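PDB 6FN6: fatty acid synthase 1, isoform A from Drosophila melanogaster, which probably builds long-chain saturated fatty acids from acetyl-CoA and malonyl-CoA with NADPH, this piece holding its dehydratase, enoylreductase and ketoreductase region. Local coordinates for residues F643-A655 / D898-P910. Residues are numbered along the deposited sequence; the frame is centred on the assembly and turned at random.
Sequences FAGRDTQGRRVMA and DEEAGKKALQPKP
The guanidinium of R646 has L906 CB over one face, while G650 O, E900 OE1 and K904 O lie at its edge, in plane. That of R652 carries the carbonyl oxygen of K903 over one face, 3.2 Å above the plane, and meets E899 at its edge through a long salt bridge, the two flat groups nearly coplanar.

R646 reaches this spot because its chain runs extended from CG to NE (chi2 -172°, chi3 -178°). R646 NH1 forms a salt bridge with E900 OE1 at 3.0 Å, approaching from above the carboxylate plane; E900 OE2 bonds to the Y607 hydroxyl. R646 NH2 donates to K904 O at 3.1 Å, on a lone pair, and to G650 O at 3.2 Å. L906 N reaches G650 O from the face opposite to R646 NH2, 3.0 Å away. Glycine suits position 650, which closes the type I turn D647-G650 with a positive phi (72°) that this residue adopts easily. R652 is further fixed by the backbone oxygens of P677 and W680, and E899 by M682 N.

With an alanine in place of R646, E900 OE1 would probably lose its charged mate and K904 O the donor that reaches it across the contact.

Arginine thus serves as a multidentate donor, fastening the irregular linker between strands 891-895 and 913-915 to the 642-656 hairpin by charge and backbone carbonyls rather than an apolar core.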
# COMPACT_ATOMS: atom_id res chain seq x y z
N PHE A 643 -17.06 -30.64 8.83
CA PHE A 643 -18.11 -31.43 9.46
C PHE A 643 -17.56 -32.39 10.50
O PHE A 643 -16.39 -32.76 10.47
CB PHE A 643 -18.89 -32.22 8.41
CG PHE A 643 -18.11 -33.34 7.79
CD1 PHE A 643 -18.09 -34.60 8.37
CD2 PHE A 643 -17.39 -33.15 6.62
CE1 PHE A 643 -17.37 -35.63 7.81
CE2 PHE A 643 -16.67 -34.18 6.05
CZ PHE A 643 -16.66 -35.42 6.65
N ALA A 644 -18.44 -32.81 11.41
CA ALA A 644 -18.17 -33.93 12.29
C ALA A 644 -19.19 -35.03 11.98
O ALA A 644 -20.38 -34.75 11.83
CB ALA A 644 -18.26 -33.51 13.75
N GLY A 645 -18.72 -36.26 11.88
CA GLY A 645 -19.58 -37.36 11.51
C GLY A 645 -18.95 -38.73 11.71
O GLY A 645 -18.10 -38.91 12.58
N ARG A 646 -19.38 -39.69 10.90
CA ARG A 646 -18.90 -41.06 11.01
C ARG A 646 -18.20 -41.54 9.75
O ARG A 646 -18.55 -41.15 8.63
CB ARG A 646 -20.06 -42.00 11.35
CG ARG A 646 -20.61 -41.80 12.75
CD ARG A 646 -21.62 -42.87 13.12
NE ARG A 646 -22.17 -42.64 14.45
CZ ARG A 646 -21.56 -42.97 15.59
NH1 ARG A 646 -22.14 -42.72 16.75
NH2 ARG A 646 -20.37 -43.56 15.57
N ASP A 647 -17.19 -42.38 9.95
CA ASP A 647 -16.40 -42.93 8.86
C ASP A 647 -17.19 -44.01 8.13
O ASP A 647 -18.26 -44.41 8.58
CB ASP A 647 -15.08 -43.50 9.41
CG ASP A 647 -14.12 -43.91 8.32
OD1 ASP A 647 -13.41 -43.04 7.78
OD2 ASP A 647 -14.07 -45.12 8.00
N THR A 648 -16.67 -44.48 7.00
CA THR A 648 -17.23 -45.63 6.31
C THR A 648 -17.35 -46.83 7.25
O THR A 648 -18.20 -47.70 7.06
CB THR A 648 -16.38 -46.03 5.08
OG1 THR A 648 -16.42 -44.98 4.11
CG2 THR A 648 -16.88 -47.32 4.44
N GLN A 649 -16.49 -46.87 8.26
CA GLN A 649 -16.45 -47.97 9.21
C GLN A 649 -16.98 -47.53 10.58
O GLN A 649 -16.66 -48.11 11.61
CB GLN A 649 -15.03 -48.51 9.34
CG GLN A 649 -14.95 -49.92 9.91
CD GLN A 649 -13.52 -50.45 9.99
OE1 GLN A 649 -13.26 -51.60 9.65
NE2 GLN A 649 -12.60 -49.61 10.44
N GLY A 650 -17.81 -46.48 10.57
CA GLY A 650 -18.53 -46.03 11.75
C GLY A 650 -17.67 -45.36 12.81
O GLY A 650 -18.11 -45.15 13.94
N ARG A 651 -16.43 -45.03 12.45
CA ARG A 651 -15.53 -44.32 13.35
C ARG A 651 -15.96 -42.86 13.53
O ARG A 651 -16.43 -42.23 12.59
CB ARG A 651 -14.10 -44.40 12.82
CG ARG A 651 -13.49 -45.79 12.96
CD ARG A 651 -12.13 -45.86 12.31
NE ARG A 651 -12.24 -45.82 10.85
CZ ARG A 651 -11.22 -45.68 10.02
NH1 ARG A 651 -9.98 -45.54 10.48
NH2 ARG A 651 -11.44 -45.66 8.71
N ARG A 652 -15.76 -42.33 14.73
CA ARG A 652 -16.08 -40.93 15.02
C ARG A 652 -14.98 -40.02 14.47
O ARG A 652 -13.83 -40.10 14.90
CB ARG A 652 -16.26 -40.71 16.53
CG ARG A 652 -17.68 -41.00 17.01
CD ARG A 652 -17.77 -41.20 18.52
NE ARG A 652 -17.39 -40.00 19.28
CZ ARG A 652 -16.24 -39.85 19.93
NH1 ARG A 652 -15.32 -40.80 19.94
NH2 ARG A 652 -16.01 -38.72 20.60
N VAL A 653 -15.35 -39.17 13.52
CA VAL A 653 -14.38 -38.39 12.77
C VAL A 653 -14.83 -36.94 12.60
O VAL A 653 -16.02 -36.65 12.53
CB VAL A 653 -14.11 -39.03 11.39
CG1 VAL A 653 -13.07 -38.23 10.60
CG2 VAL A 653 -13.67 -40.48 11.54
N MET A 654 -13.85 -36.05 12.54
CA MET A 654 -14.08 -34.65 12.17
C MET A 654 -13.17 -34.33 11.00
O MET A 654 -12.04 -34.83 10.93
CB MET A 654 -13.79 -33.72 13.35
CG MET A 654 -12.59 -34.13 14.17
SD MET A 654 -12.15 -32.94 15.45
CE MET A 654 -11.10 -31.83 14.52
N ALA A 655 -13.65 -33.53 10.05
CA ALA A 655 -12.91 -33.30 8.82
C ALA A 655 -12.99 -31.87 8.32
O ALA A 655 -13.80 -31.07 8.79
CB ALA A 655 -13.40 -34.24 7.74
N ASP A 898 -28.69 -36.52 15.01
CA ASP A 898 -28.41 -36.63 16.43
C ASP A 898 -27.38 -37.73 16.67
O ASP A 898 -27.48 -38.82 16.11
CB ASP A 898 -29.70 -36.93 17.21
CG ASP A 898 -30.52 -35.69 17.48
OD1 ASP A 898 -29.97 -34.73 18.06
OD2 ASP A 898 -31.70 -35.66 17.09
N GLU A 899 -26.38 -37.44 17.50
CA GLU A 899 -25.31 -38.40 17.76
C GLU A 899 -25.80 -39.55 18.64
O GLU A 899 -26.48 -39.35 19.64
CB GLU A 899 -24.12 -37.70 18.42
CG GLU A 899 -22.93 -38.62 18.67
CD GLU A 899 -21.76 -37.90 19.31
OE1 GLU A 899 -21.86 -36.67 19.53
OE2 GLU A 899 -20.74 -38.56 19.58
N GLU A 900 -25.44 -40.77 18.23
CA GLU A 900 -25.75 -41.97 19.00
C GLU A 900 -25.14 -41.90 20.39
O GLU A 900 -24.08 -41.31 20.60
CB GLU A 900 -25.26 -43.22 18.27
CG GLU A 900 -26.04 -43.54 17.00
CD GLU A 900 -25.61 -42.70 15.81
OE1 GLU A 900 -24.83 -41.76 16.00
OE2 GLU A 900 -26.07 -43.00 14.69
N ALA A 901 -25.83 -42.51 21.36
CA ALA A 901 -25.44 -42.41 22.76
C ALA A 901 -24.19 -43.24 23.06
O ALA A 901 -23.97 -44.29 22.44
CB ALA A 901 -26.59 -42.84 23.65
N GLY A 902 -23.39 -42.77 24.01
CA GLY A 902 -22.15 -43.42 24.38
C GLY A 902 -20.92 -42.81 23.75
O GLY A 902 -19.80 -43.04 24.21
N LYS A 903 -21.12 -42.01 22.69
CA LYS A 903 -20.04 -41.42 21.91
C LYS A 903 -18.94 -42.44 21.60
O LYS A 903 -17.77 -42.22 21.89
CB LYS A 903 -19.45 -40.19 22.61
CG LYS A 903 -18.83 -40.41 23.99
CD LYS A 903 -18.30 -39.11 24.57
CE LYS A 903 -19.44 -38.19 25.00
NZ LYS A 903 -18.95 -36.94 25.62
N LYS A 904 -19.34 -43.56 21.00
CA LYS A 904 -18.42 -44.61 20.58
C LYS A 904 -18.61 -44.87 19.09
O LYS A 904 -19.51 -44.30 18.47
CB LYS A 904 -18.64 -45.89 21.39
CG LYS A 904 -18.48 -45.71 22.89
CD LYS A 904 -19.15 -46.83 23.68
CE LYS A 904 -18.47 -48.17 23.45
NZ LYS A 904 -19.17 -49.28 24.14
N ALA A 905 -17.77 -45.72 18.52
CA ALA A 905 -17.88 -46.05 17.10
C ALA A 905 -19.06 -46.99 16.86
O ALA A 905 -19.29 -47.92 17.63
CB ALA A 905 -16.59 -46.68 16.60
N LEU A 906 -19.80 -46.73 15.79
CA LEU A 906 -21.05 -47.42 15.54
C LEU A 906 -21.57 -47.15 14.12
O LEU A 906 -21.52 -46.02 13.65
CB LEU A 906 -22.09 -46.98 16.57
CG LEU A 906 -23.53 -47.46 16.44
CD1 LEU A 906 -23.61 -48.97 16.55
CD2 LEU A 906 -24.39 -46.80 17.51
N GLN A 907 -22.06 -48.19 13.46
CA GLN A 907 -22.63 -48.04 12.12
C GLN A 907 -23.95 -47.28 12.19
O GLN A 907 -24.83 -47.63 12.98
CB GLN A 907 -22.82 -49.41 11.46
CG GLN A 907 -23.00 -49.34 9.95
CD GLN A 907 -21.74 -48.89 9.23
OE1 GLN A 907 -20.64 -49.05 9.74
NE2 GLN A 907 -21.90 -48.33 8.03
N PRO A 908 -24.12 -46.24 11.35
CA PRO A 908 -25.30 -45.38 11.47
C PRO A 908 -26.62 -46.00 11.01
O PRO A 908 -26.65 -46.76 10.04
CB PRO A 908 -24.95 -44.18 10.59
CG PRO A 908 -24.05 -44.74 9.55
CD PRO A 908 -23.25 -45.82 10.24
N LYS A 909 -27.70 -45.68 11.72
CA LYS A 909 -29.04 -46.05 11.30
C LYS A 909 -29.41 -45.25 10.06
O LYS A 909 -28.98 -44.10 9.92
CB LYS A 909 -30.06 -45.79 12.41
CG LYS A 909 -29.73 -46.41 13.76
CD LYS A 909 -30.52 -45.73 14.87
CE LYS A 909 -30.26 -46.38 16.23
NZ LYS A 909 -28.81 -46.39 16.57
N PRO A 910 -30.20 -45.83 9.16
CA PRO A 910 -30.59 -45.04 7.98
C PRO A 910 -31.58 -43.94 8.33
O PRO A 910 -32.40 -44.11 9.24
CB PRO A 910 -31.22 -46.08 7.06
CG PRO A 910 -31.76 -47.12 7.98
CD PRO A 910 -30.82 -47.17 9.15